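Local coordinates for protein Myo-inositol dehydrogenase (Corynebacterium glutamicum, PDB 3EUW) that probably oxidises myo-inositol with NAD+ as an inositol 2-dehydrogenase of the Gfo/Idh/MocA family, at residues Asn188-Val199 and Tyr210-Ser220; Pro57-Asp67 and Leu81-Pro91. All blocks are in the same frame, centred on the assembly; numbering follows the deposited sequence.

The two contacts lie in different domains of the chain and on opposite sides of its centre, with their own centres 38 Å apart and their nearest atoms about 22 Å from each other. Interaction 2 comes first along the sequence, in the range of the NAD-binding Rossmann fold, where it packs helix 78-87 against the short helix 57-60 and the loop after it, beside the parallel sheet. Interaction 1 follows in the C-terminal domain and pairs strands 189-197 and 212-219 of the large mixed sheet. They share no helix, strand or sheet. Interaction 1 also reaches a second subunit of the tetramer, whereas no other chain touches interaction 2.

Interaction 1: residues Asn188-Val199 and Tyr210-Ser220; sequences NIVEVTATGANV and YDQVIVTLRGS
Strands 189-197 and 212-219 run antiparallel, 170° between their directions and 4.7 Å between axes at closest approach, in register except at a classic beta bulge where Val-190 and Glu-191 both face Arg-218. At the bulge Val-190 N donates to Arg-218 O at 2.9 Å, while the bond from Glu-191 N to the same oxygen is weak. Glu-191 and Arg-218 point the same way, side by side; the arginine's bend at chi3 (-50°) turns NE to Glu-191 OE1 in a salt bridge at 3.1 Å, the carboxylate and guanidinium planes 70° apart. Its NH2 makes a weak hydrogen bond to Gly-196 O of the second subunit. In the mixed sheet of this Gfo/Idh/MocA C-terminal domain, Val-192, Ala-194, Val-213, Val-215 and Leu-217 share the face covered by helices 169-185 and 307-326. There Val-192 CG2 meets Leu-217 CD2 at 3.6 Å and Ala-194 CB lies 3.9 Å from Val-215 CG2. The other face carries Thr-193, Thr-195, Ile-214 and Thr-216; one water joins Thr-195 OG1 to Ile-214 O, and Ile-214 packs on Thr-216 of the second subunit and Thr-216 on its Ile-214. Gly-196 CA sits over the Tyr-210 ring in a CH-pi contact, 3.6 Å from its centroid. Past the end of strand 189-197, Val-199 N donates to the syn lone pair of Asp-211 OD1 at 3.1 Å; Asp-211 OD2 accepts from the backbone of Phe-200 and Ser-201.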
loop_
_atom_site.group_PDB
_atom_site.type_symbol
_atom_site.label_atom_id
_atom_site.label_comp_id
_atom_site.label_asym_id
_atom_site.label_seq_id
_atom_site.Cartn_x
_atom_site.Cartn_y
_atom_site.Cartn_z
ATOM N N ASN A 188 -25.908 -20.119 -7.149
ATOM C CA ASN A 188 -27.144 -19.921 -7.885
ATOM C C ASN A 188 -27.262 -18.613 -8.664
ATOM O O ASN A 188 -27.648 -17.578 -8.118
ATOM C CB ASN A 188 -28.307 -20.055 -6.906
ATOM C CG ASN A 188 -28.185 -21.300 -6.044
ATOM O OD1 ASN A 188 -28.635 -21.326 -4.894
ATOM N ND2 ASN A 188 -27.575 -22.348 -6.602
ATOM N N ILE A 189 -26.940 -18.680 -9.952
ATOM C CA ILE A 189 -27.022 -17.521 -10.830
ATOM C C ILE A 189 -28.322 -17.649 -11.628
ATOM O O ILE A 189 -28.629 -18.718 -12.155
ATOM C CB ILE A 189 -25.830 -17.477 -11.804
ATOM C CG1 ILE A 189 -24.507 -17.490 -11.025
ATOM C CG2 ILE A 189 -25.944 -16.256 -12.709
ATOM C CD1 ILE A 189 -24.294 -16.316 -10.095
ATOM N N VAL A 190 -29.089 -16.570 -11.716
ATOM C CA VAL A 190 -30.340 -16.625 -12.446
ATOM C C VAL A 190 -30.338 -15.852 -13.762
ATOM O O VAL A 190 -30.978 -16.281 -14.720
ATOM C CB VAL A 190 -31.524 -16.145 -11.567
ATOM C CG1 VAL A 190 -31.689 -17.070 -10.382
ATOM C CG2 VAL A 190 -31.291 -14.729 -11.081
ATOM N N GLU A 191 -29.618 -14.732 -13.817
ATOM C CA GLU A 191 -29.560 -13.923 -15.037
ATOM C C GLU A 191 -28.135 -13.594 -15.469
ATOM O O GLU A 191 -27.224 -13.498 -14.640
ATOM C CB GLU A 191 -30.345 -12.617 -14.865
ATOM C CG GLU A 191 -31.809 -12.806 -14.462
ATOM C CD GLU A 191 -32.620 -11.521 -14.534
ATOM O OE1 GLU A 191 -32.057 -10.435 -14.282
ATOM O OE2 GLU A 191 -33.831 -11.598 -14.832
ATOM N N VAL A 192 -27.963 -13.400 -16.772
ATOM C CA VAL A 192 -26.662 -13.092 -17.326
ATOM C C VAL A 192 -26.700 -11.933 -18.314
ATOM O O VAL A 192 -27.498 -11.924 -19.247
ATOM C CB VAL A 192 -26.077 -14.322 -18.036
ATOM C CG1 VAL A 192 -24.785 -13.962 -18.741
ATOM C CG2 VAL A 192 -25.828 -15.428 -17.017
ATOM N N THR A 193 -25.828 -10.956 -18.092
ATOM C CA THR A 193 -25.736 -9.795 -18.971
ATOM C C THR A 193 -24.275 -9.624 -19.376
ATOM O O THR A 193 -23.387 -9.674 -18.531
ATOM C CB THR A 193 -26.227 -8.527 -18.265
ATOM O OG1 THR A 193 -27.513 -8.781 -17.694
ATOM C CG2 THR A 193 -26.366 -7.382 -19.248
ATOM N N ALA A 194 -24.021 -9.431 -20.664
ATOM C CA ALA A 194 -22.646 -9.277 -21.124
ATOM C C ALA A 194 -22.526 -8.268 -22.248
ATOM O O ALA A 194 -23.412 -8.156 -23.092
ATOM C CB ALA A 194 -22.080 -10.636 -21.580
ATOM N N THR A 195 -21.403 -7.557 -22.259
ATOM C CA THR A 195 -21.121 -6.546 -23.264
ATOM C C THR A 195 -19.713 -6.780 -23.821
ATOM O O THR A 195 -18.746 -6.861 -23.062
ATOM C CB THR A 195 -21.182 -5.149 -22.635
ATOM O OG1 THR A 195 -22.433 -4.994 -21.960
ATOM C CG2 THR A 195 -21.046 -4.076 -23.699
ATOM N N GLY A 196 -19.597 -6.889 -25.139
ATOM C CA GLY A 196 -18.291 -7.111 -25.738
ATOM C C GLY A 196 -17.896 -5.956 -26.626
ATOM O O GLY A 196 -18.754 -5.272 -27.177
ATOM N N ALA A 197 -16.594 -5.739 -26.770
ATOM C CA ALA A 197 -16.082 -4.658 -27.605
ATOM C C ALA A 197 -14.776 -5.073 -28.301
ATOM O O ALA A 197 -14.227 -6.142 -28.028
ATOM C CB ALA A 197 -15.862 -3.401 -26.761
ATOM N N ASN A 198 -14.296 -4.219 -29.201
ATOM C CA ASN A 198 -13.072 -4.470 -29.962
ATOM C C ASN A 198 -12.274 -3.172 -30.019
ATOM O O ASN A 198 -12.525 -2.331 -30.881
ATOM C CB ASN A 198 -13.445 -4.913 -31.377
ATOM C CG ASN A 198 -13.958 -6.336 -31.425
ATOM O OD1 ASN A 198 -13.181 -7.276 -31.547
ATOM N ND2 ASN A 198 -15.265 -6.505 -31.306
ATOM N N VAL A 199 -11.314 -3.016 -29.109
ATOM C CA VAL A 199 -10.523 -1.790 -29.028
ATOM C C VAL A 199 -9.047 -1.780 -29.431
ATOM O O VAL A 199 -8.460 -0.699 -29.539
ATOM C CB VAL A 199 -10.575 -1.203 -27.597
ATOM C CG1 VAL A 199 -12.006 -0.938 -27.214
ATOM C CG2 VAL A 199 -9.905 -2.168 -26.598
ATOM N N TYR A 210 -14.125 -10.855 -29.116
ATOM C CA TYR A 210 -13.931 -9.548 -28.492
ATOM C C TYR A 210 -12.597 -9.514 -27.767
ATOM O O TYR A 210 -12.151 -10.538 -27.229
ATOM C CB TYR A 210 -15.043 -9.259 -27.468
ATOM C CG TYR A 210 -16.458 -9.359 -27.994
ATOM C CD1 TYR A 210 -16.990 -8.375 -28.820
ATOM C CD2 TYR A 210 -17.267 -10.438 -27.650
ATOM C CE1 TYR A 210 -18.307 -8.463 -29.294
ATOM C CE2 TYR A 210 -18.573 -10.539 -28.111
ATOM C CZ TYR A 210 -19.092 -9.551 -28.930
ATOM O OH TYR A 210 -20.395 -9.647 -29.353
ATOM N N ASP A 211 -11.948 -8.353 -27.749
ATOM C CA ASP A 211 -10.693 -8.266 -27.025
ATOM C C ASP A 211 -10.921 -7.719 -25.614
ATOM O O ASP A 211 -9.971 -7.567 -24.844
ATOM C CB ASP A 211 -9.648 -7.429 -27.790
ATOM C CG ASP A 211 -10.089 -6.010 -28.041
ATOM O OD1 ASP A 211 -10.940 -5.494 -27.292
ATOM O OD2 ASP A 211 -9.553 -5.397 -28.992
ATOM N N GLN A 212 -12.177 -7.412 -25.288
ATOM C CA GLN A 212 -12.539 -6.949 -23.952
ATOM C C GLN A 212 -14.045 -7.071 -23.715
ATOM O O GLN A 212 -14.865 -6.787 -24.596
ATOM C CB GLN A 212 -12.071 -5.502 -23.690
ATOM C CG GLN A 212 -12.819 -4.413 -24.440
ATOM C CD GLN A 212 -12.449 -3.007 -23.973
ATOM O OE1 GLN A 212 -13.032 -2.018 -24.418
ATOM N NE2 GLN A 212 -11.482 -2.918 -23.073
ATOM N N VAL A 213 -14.404 -7.524 -22.519
ATOM C CA VAL A 213 -15.815 -7.666 -22.175
ATOM C C VAL A 213 -16.123 -7.297 -20.718
ATOM O O VAL A 213 -15.233 -7.255 -19.877
ATOM C CB VAL A 213 -16.310 -9.128 -22.392
ATOM C CG1 VAL A 213 -16.069 -9.574 -23.827
ATOM C CG2 VAL A 213 -15.600 -10.071 -21.423
ATOM N N ILE A 214 -17.387 -7.007 -20.443
ATOM C CA ILE A 214 -17.851 -6.725 -19.085
ATOM C C ILE A 214 -19.058 -7.625 -18.899
ATOM O O ILE A 214 -19.934 -7.678 -19.760
ATOM C CB ILE A 214 -18.341 -5.275 -18.867
ATOM C CG1 ILE A 214 -17.185 -4.323 -18.547
ATOM C CG2 ILE A 214 -19.276 -5.244 -17.643
ATOM C CD1 ILE A 214 -16.102 -4.276 -19.536
ATOM N N VAL A 215 -19.110 -8.332 -17.784
ATOM C CA VAL A 215 -20.233 -9.213 -17.495
ATOM C C VAL A 215 -20.862 -8.868 -16.146
ATOM O O VAL A 215 -20.161 -8.532 -15.188
ATOM C CB VAL A 215 -19.781 -10.689 -17.458
ATOM C CG1 VAL A 215 -20.919 -11.572 -16.961
ATOM C CG2 VAL A 215 -19.326 -11.138 -18.855
ATOM N N THR A 216 -22.183 -8.926 -16.078
ATOM C CA THR A 216 -22.888 -8.687 -14.829
ATOM C C THR A 216 -23.904 -9.821 -14.620
ATOM O O THR A 216 -24.828 -9.994 -15.410
ATOM C CB THR A 216 -23.604 -7.318 -14.829
ATOM O OG1 THR A 216 -22.637 -6.274 -14.976
ATOM C CG2 THR A 216 -24.323 -7.099 -13.529
ATOM N N LEU A 217 -23.708 -10.602 -13.562
ATOM C CA LEU A 217 -24.596 -11.727 -13.255
ATOM C C LEU A 217 -25.488 -11.396 -12.061
ATOM O O LEU A 217 -25.058 -10.709 -11.133
ATOM C CB LEU A 217 -23.781 -12.975 -12.899
ATOM C CG LEU A 217 -22.623 -13.413 -13.796
ATOM C CD1 LEU A 217 -21.825 -14.498 -13.093
ATOM C CD2 LEU A 217 -23.155 -13.911 -15.131
ATOM N N ARG A 218 -26.727 -11.880 -12.091
ATOM C CA ARG A 218 -27.638 -11.671 -10.969
ATOM C C ARG A 218 -27.761 -12.988 -10.207
ATOM O O ARG A 218 -28.063 -14.025 -10.798
ATOM C CB ARG A 218 -29.026 -11.236 -11.442
ATOM C CG ARG A 218 -30.072 -11.192 -10.315
ATOM C CD ARG A 218 -31.408 -10.620 -10.804
ATOM N NE ARG A 218 -31.187 -9.373 -11.514
ATOM C CZ ARG A 218 -31.702 -8.207 -11.164
ATOM N NH1 ARG A 218 -32.483 -8.122 -10.093
ATOM N NH2 ARG A 218 -31.437 -7.129 -11.894
ATOM N N GLY A 219 -27.509 -12.934 -8.901
ATOM C CA GLY A 219 -27.619 -14.112 -8.057
ATOM C C GLY A 219 -29.046 -14.252 -7.550
ATOM O O GLY A 219 -29.793 -13.274 -7.521
ATOM N N SER A 220 -29.420 -15.461 -7.139
ATOM C CA SER A 220 -30.769 -15.741 -6.658
ATOM C C SER A 220 -31.274 -14.851 -5.524
ATOM O O SER A 220 -32.484 -14.727 -5.317
ATOM C CB SER A 220 -30.868 -17.209 -6.238
ATOM O OG SER A 220 -29.896 -17.517 -5.256
HETATM O O HOH W 1 -30.611 -19.579 -3.301
HETATM O O HOH W 2 -30.036 -9.091 -14.348
HETATM O O HOH W 3 -27.517 -9.986 -15.367
HETATM O O HOH W 4 -22.423 -6.104 -19.515
#

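Interaction 2: residues Pro57-Asp67 and Leu81-Pro91; sequences PDEVFARDDID and LITRAVERGIP
The Phe-61 ring has Leu-81 CD2 and Ile-90 CD1 at its edge, while Arg-84 CB approaches CE2 obliquely at 3.6 Å and Ala-85 CB lies 4.1 Å from CZ. Over one face of the Arg-84 guanidinium lies Pro-57 CG, 3.6 Å from NH1; Phe-61 CD2 and Asp-58 OD1 are at the edge, the latter tilted 27° from the plane. Extended from CG to NE, the arginine chain crosses the ring at a slant and brings NH1 within 2.9 Å of Asp-58 OD1, a salt bridge whose N-H...O angle is bent to 135°; the guanidinium has a second acidic partner, Asp-80, at NE. Helix 78-87 is the crossover helix of a Rossmann beta-alpha-beta unit between strands 68-71 and 92-94 and packs against the short helix 57-60 and the loop after it, Phe-61 and Ala-85 both on Ile-69. A Schellman motif with Gly-89 at C-prime ends the helix, Ala-85 O accepting from Ile-90 N and Val-86 O from Gly-89 N. Arg-88, bent at chi3 (55°), brings NH1 to Arg-63 O at 3.1 Å, a hydrogen bond in the guanidinium plane. Arg-63 itself grips Asp-65 side-on through NE and NH2. Beyond the glycine, Ile-90 CG2 packs on Ile-66 CG2 at 4.0 Å.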
loop_
_atom_site.group_PDB
_atom_site.type_symbol
_atom_site.label_atom_id
_atom_site.label_comp_id
_atom_site.label_asym_id
_atom_site.label_seq_id
_atom_site.Cartn_x
_atom_site.Cartn_y
_atom_site.Cartn_z
ATOM N N PRO A 57 -3.066 -42.897 -25.726
ATOM C CA PRO A 57 -3.806 -43.171 -24.491
ATOM C C PRO A 57 -4.012 -44.682 -24.309
ATOM O O PRO A 57 -4.124 -45.175 -23.184
ATOM C CB PRO A 57 -5.118 -42.397 -24.684
ATOM C CG PRO A 57 -5.224 -42.223 -26.171
ATOM C CD PRO A 57 -3.808 -41.968 -26.594
ATOM N N ASP A 58 -4.059 -45.411 -25.423
ATOM C CA ASP A 58 -4.211 -46.867 -25.382
ATOM C C ASP A 58 -3.085 -47.467 -24.547
ATOM O O ASP A 58 -3.307 -48.383 -23.760
ATOM C CB ASP A 58 -4.147 -47.458 -26.793
ATOM C CG ASP A 58 -5.508 -47.553 -27.452
ATOM O OD1 ASP A 58 -6.485 -46.989 -26.915
ATOM O OD2 ASP A 58 -5.598 -48.195 -28.520
ATOM N N GLU A 59 -1.876 -46.945 -24.730
ATOM C CA GLU A 59 -0.712 -47.420 -23.995
ATOM C C GLU A 59 -0.816 -47.079 -22.512
ATOM O O GLU A 59 -0.249 -47.775 -21.678
ATOM C CB GLU A 59 0.563 -46.825 -24.590
ATOM C CG GLU A 59 0.751 -47.183 -26.057
ATOM C CD GLU A 59 1.890 -46.424 -26.709
ATOM O OE1 GLU A 59 3.063 -46.689 -26.368
ATOM O OE2 GLU A 59 1.606 -45.554 -27.558
ATOM N N VAL A 60 -1.534 -46.006 -22.190
ATOM C CA VAL A 60 -1.728 -45.617 -20.799
ATOM C C VAL A 60 -2.700 -46.595 -20.145
ATOM O O VAL A 60 -2.391 -47.231 -19.143
ATOM C CB VAL A 60 -2.351 -44.204 -20.678
ATOM C CG1 VAL A 60 -2.784 -43.951 -19.241
ATOM C CG2 VAL A 60 -1.358 -43.151 -21.125
ATOM N N PHE A 61 -3.884 -46.698 -20.732
ATOM C CA PHE A 61 -4.932 -47.564 -20.221
ATOM C C PHE A 61 -4.623 -49.056 -20.334
ATOM O O PHE A 61 -5.436 -49.901 -19.950
ATOM C CB PHE A 61 -6.248 -47.218 -20.912
ATOM C CG PHE A 61 -6.780 -45.870 -20.525
ATOM C CD1 PHE A 61 -7.160 -45.613 -19.212
ATOM C CD2 PHE A 61 -6.869 -44.845 -21.458
ATOM C CE1 PHE A 61 -7.618 -44.349 -18.829
ATOM C CE2 PHE A 61 -7.325 -43.581 -21.083
ATOM C CZ PHE A 61 -7.699 -43.334 -19.763
ATOM N N ALA A 62 -3.450 -49.373 -20.867
ATOM C CA ALA A 62 -3.034 -50.757 -20.972
ATOM C C ALA A 62 -2.548 -51.159 -19.585
ATOM O O ALA A 62 -2.519 -52.341 -19.259
ATOM C CB ALA A 62 -1.904 -50.908 -21.996
ATOM N N ARG A 63 -2.180 -50.167 -18.770
ATOM C CA ARG A 63 -1.694 -50.423 -17.410
ATOM C C ARG A 63 -2.870 -50.771 -16.513
ATOM O O ARG A 63 -4.022 -50.507 -16.863
ATOM C CB ARG A 63 -0.979 -49.190 -16.830
ATOM C CG ARG A 63 0.197 -48.670 -17.654
ATOM C CD ARG A 63 0.809 -47.416 -17.018
ATOM N NE ARG A 63 1.418 -47.686 -15.717
ATOM C CZ ARG A 63 2.707 -47.946 -15.527
ATOM N NH1 ARG A 63 3.538 -47.967 -16.561
ATOM N NH2 ARG A 63 3.169 -48.197 -14.309
ATOM N N ASP A 64 -2.580 -51.357 -15.352
ATOM C CA ASP A 64 -3.634 -51.723 -14.410
ATOM C C ASP A 64 -3.339 -51.185 -13.017
ATOM O O ASP A 64 -3.947 -51.612 -12.039
ATOM C CB ASP A 64 -3.815 -53.256 -14.370
ATOM C CG ASP A 64 -2.614 -53.992 -13.777
ATOM O OD1 ASP A 64 -1.524 -53.405 -13.633
ATOM O OD2 ASP A 64 -2.768 -55.189 -13.462
ATOM N N ASP A 65 -2.416 -50.231 -12.941
ATOM C CA ASP A 65 -2.014 -49.627 -11.670
ATOM C C ASP A 65 -2.340 -48.136 -11.549
ATOM O O ASP A 65 -1.946 -47.502 -10.576
ATOM C CB ASP A 65 -0.509 -49.797 -11.486
ATOM C CG ASP A 65 0.287 -49.030 -12.529
ATOM O OD1 ASP A 65 -0.244 -48.812 -13.630
ATOM O OD2 ASP A 65 1.441 -48.655 -12.263
ATOM N N ILE A 66 -3.040 -47.572 -12.526
ATOM C CA ILE A 66 -3.367 -46.146 -12.489
ATOM C C ILE A 66 -4.423 -45.777 -11.455
ATOM O O ILE A 66 -5.588 -46.149 -11.593
ATOM C CB ILE A 66 -3.862 -45.643 -13.859
ATOM C CG1 ILE A 66 -2.926 -46.126 -14.963
ATOM C CG2 ILE A 66 -3.907 -44.118 -13.865
ATOM C CD1 ILE A 66 -1.479 -45.741 -14.751
ATOM N N ASP A 67 -4.011 -45.026 -10.433
ATOM C CA ASP A 67 -4.923 -44.583 -9.372
ATOM C C ASP A 67 -5.637 -43.289 -9.758
ATOM O O ASP A 67 -6.733 -43.003 -9.282
ATOM C CB ASP A 67 -4.159 -44.321 -8.075
ATOM C CG ASP A 67 -3.729 -45.587 -7.382
ATOM O OD1 ASP A 67 -4.594 -46.429 -7.081
ATOM O OD2 ASP A 67 -2.520 -45.729 -7.132
ATOM N N LEU A 81 -10.754 -38.559 -23.050
ATOM C CA LEU A 81 -9.988 -39.002 -21.889
ATOM C C LEU A 81 -10.845 -39.124 -20.621
ATOM O O LEU A 81 -10.678 -40.063 -19.838
ATOM C CB LEU A 81 -8.808 -38.058 -21.655
ATOM C CG LEU A 81 -7.747 -38.137 -22.760
ATOM C CD1 LEU A 81 -6.693 -37.060 -22.563
ATOM C CD2 LEU A 81 -7.104 -39.514 -22.741
ATOM N N ILE A 82 -11.761 -38.185 -20.423
ATOM C CA ILE A 82 -12.624 -38.245 -19.259
ATOM C C ILE A 82 -13.427 -39.542 -19.291
ATOM O O ILE A 82 -13.473 -40.274 -18.305
ATOM C CB ILE A 82 -13.602 -37.047 -19.222
ATOM C CG1 ILE A 82 -12.847 -35.779 -18.795
ATOM C CG2 ILE A 82 -14.777 -37.350 -18.283
ATOM C CD1 ILE A 82 -13.684 -34.505 -18.824
ATOM N N THR A 83 -14.046 -39.817 -20.436
ATOM C CA THR A 83 -14.863 -41.006 -20.620
ATOM C C THR A 83 -14.081 -42.301 -20.382
ATOM O O THR A 83 -14.496 -43.139 -19.587
ATOM C CB THR A 83 -15.473 -41.039 -22.047
ATOM O OG1 THR A 83 -16.284 -39.873 -22.254
ATOM C CG2 THR A 83 -16.331 -42.276 -22.229
ATOM N N ARG A 84 -12.953 -42.463 -21.062
ATOM C CA ARG A 84 -12.141 -43.665 -20.901
ATOM C C ARG A 84 -11.737 -43.910 -19.451
ATOM O O ARG A 84 -11.836 -45.031 -18.945
ATOM C CB ARG A 84 -10.863 -43.579 -21.732
ATOM C CG ARG A 84 -11.058 -43.440 -23.228
ATOM C CD ARG A 84 -9.728 -43.717 -23.910
ATOM N NE ARG A 84 -9.730 -43.472 -25.347
ATOM C CZ ARG A 84 -8.805 -43.949 -26.173
ATOM N NH1 ARG A 84 -7.818 -44.701 -25.699
ATOM N NH2 ARG A 84 -8.860 -43.666 -27.467
ATOM N N ALA A 85 -11.267 -42.860 -18.790
ATOM C CA ALA A 85 -10.830 -42.980 -17.407
ATOM C C ALA A 85 -11.989 -43.372 -16.502
ATOM O O ALA A 85 -11.896 -44.330 -15.736
ATOM C CB ALA A 85 -10.216 -41.669 -16.939
ATOM N N VAL A 86 -13.081 -42.630 -16.597
ATOM C CA VAL A 86 -14.252 -42.903 -15.780
ATOM C C VAL A 86 -14.821 -44.307 -16.030
ATOM O O VAL A 86 -15.218 -44.990 -15.090
ATOM C CB VAL A 86 -15.348 -41.832 -16.025
ATOM C CG1 VAL A 86 -16.657 -42.268 -15.413
ATOM C CG2 VAL A 86 -14.919 -40.512 -15.413
ATOM N N GLU A 87 -14.848 -44.739 -17.289
ATOM C CA GLU A 87 -15.373 -46.065 -17.615
ATOM C C GLU A 87 -14.551 -47.165 -16.954
ATOM O O GLU A 87 -15.022 -48.294 -16.794
ATOM C CB GLU A 87 -15.408 -46.282 -19.129
ATOM C CG GLU A 87 -16.318 -45.309 -19.867
ATOM C CD GLU A 87 -16.538 -45.688 -21.323
ATOM O OE1 GLU A 87 -15.556 -46.053 -22.010
ATOM O OE2 GLU A 87 -17.699 -45.608 -21.781
ATOM N N ARG A 88 -13.317 -46.841 -16.582
ATOM C CA ARG A 88 -12.462 -47.808 -15.909
ATOM C C ARG A 88 -12.390 -47.506 -14.418
ATOM O O ARG A 88 -11.540 -48.035 -13.706
ATOM C CB ARG A 88 -11.056 -47.818 -16.516
ATOM C CG ARG A 88 -10.987 -48.526 -17.863
ATOM C CD ARG A 88 -9.569 -48.964 -18.177
ATOM N NE ARG A 88 -9.017 -49.785 -17.103
ATOM C CZ ARG A 88 -7.741 -50.144 -17.015
ATOM N NH1 ARG A 88 -6.878 -49.758 -17.942
ATOM N NH2 ARG A 88 -7.324 -50.877 -15.989
ATOM N N GLY A 89 -13.298 -46.653 -13.951
ATOM C CA GLY A 89 -13.333 -46.296 -12.544
ATOM C C GLY A 89 -12.110 -45.528 -12.081
ATOM O O GLY A 89 -11.801 -45.490 -10.893
ATOM N N ILE A 90 -11.398 -44.917 -13.018
ATOM C CA ILE A 90 -10.213 -44.147 -12.663
ATOM C C ILE A 90 -10.567 -42.669 -12.566
ATOM O O ILE A 90 -11.047 -42.068 -13.533
ATOM C CB ILE A 90 -9.111 -44.297 -13.712
ATOM C CG1 ILE A 90 -8.816 -45.779 -13.957
ATOM C CG2 ILE A 90 -7.857 -43.559 -13.241
ATOM C CD1 ILE A 90 -7.864 -46.024 -15.125
ATOM N N PRO A 91 -10.345 -42.066 -11.390
ATOM C CA PRO A 91 -10.646 -40.645 -11.190
ATOM C C PRO A 91 -9.833 -39.799 -12.170
ATOM O O PRO A 91 -8.735 -40.186 -12.575
ATOM C CB PRO A 91 -10.228 -40.403 -9.739
ATOM C CG PRO A 91 -10.394 -41.751 -9.097
ATOM C CD PRO A 91 -9.828 -42.668 -10.153
#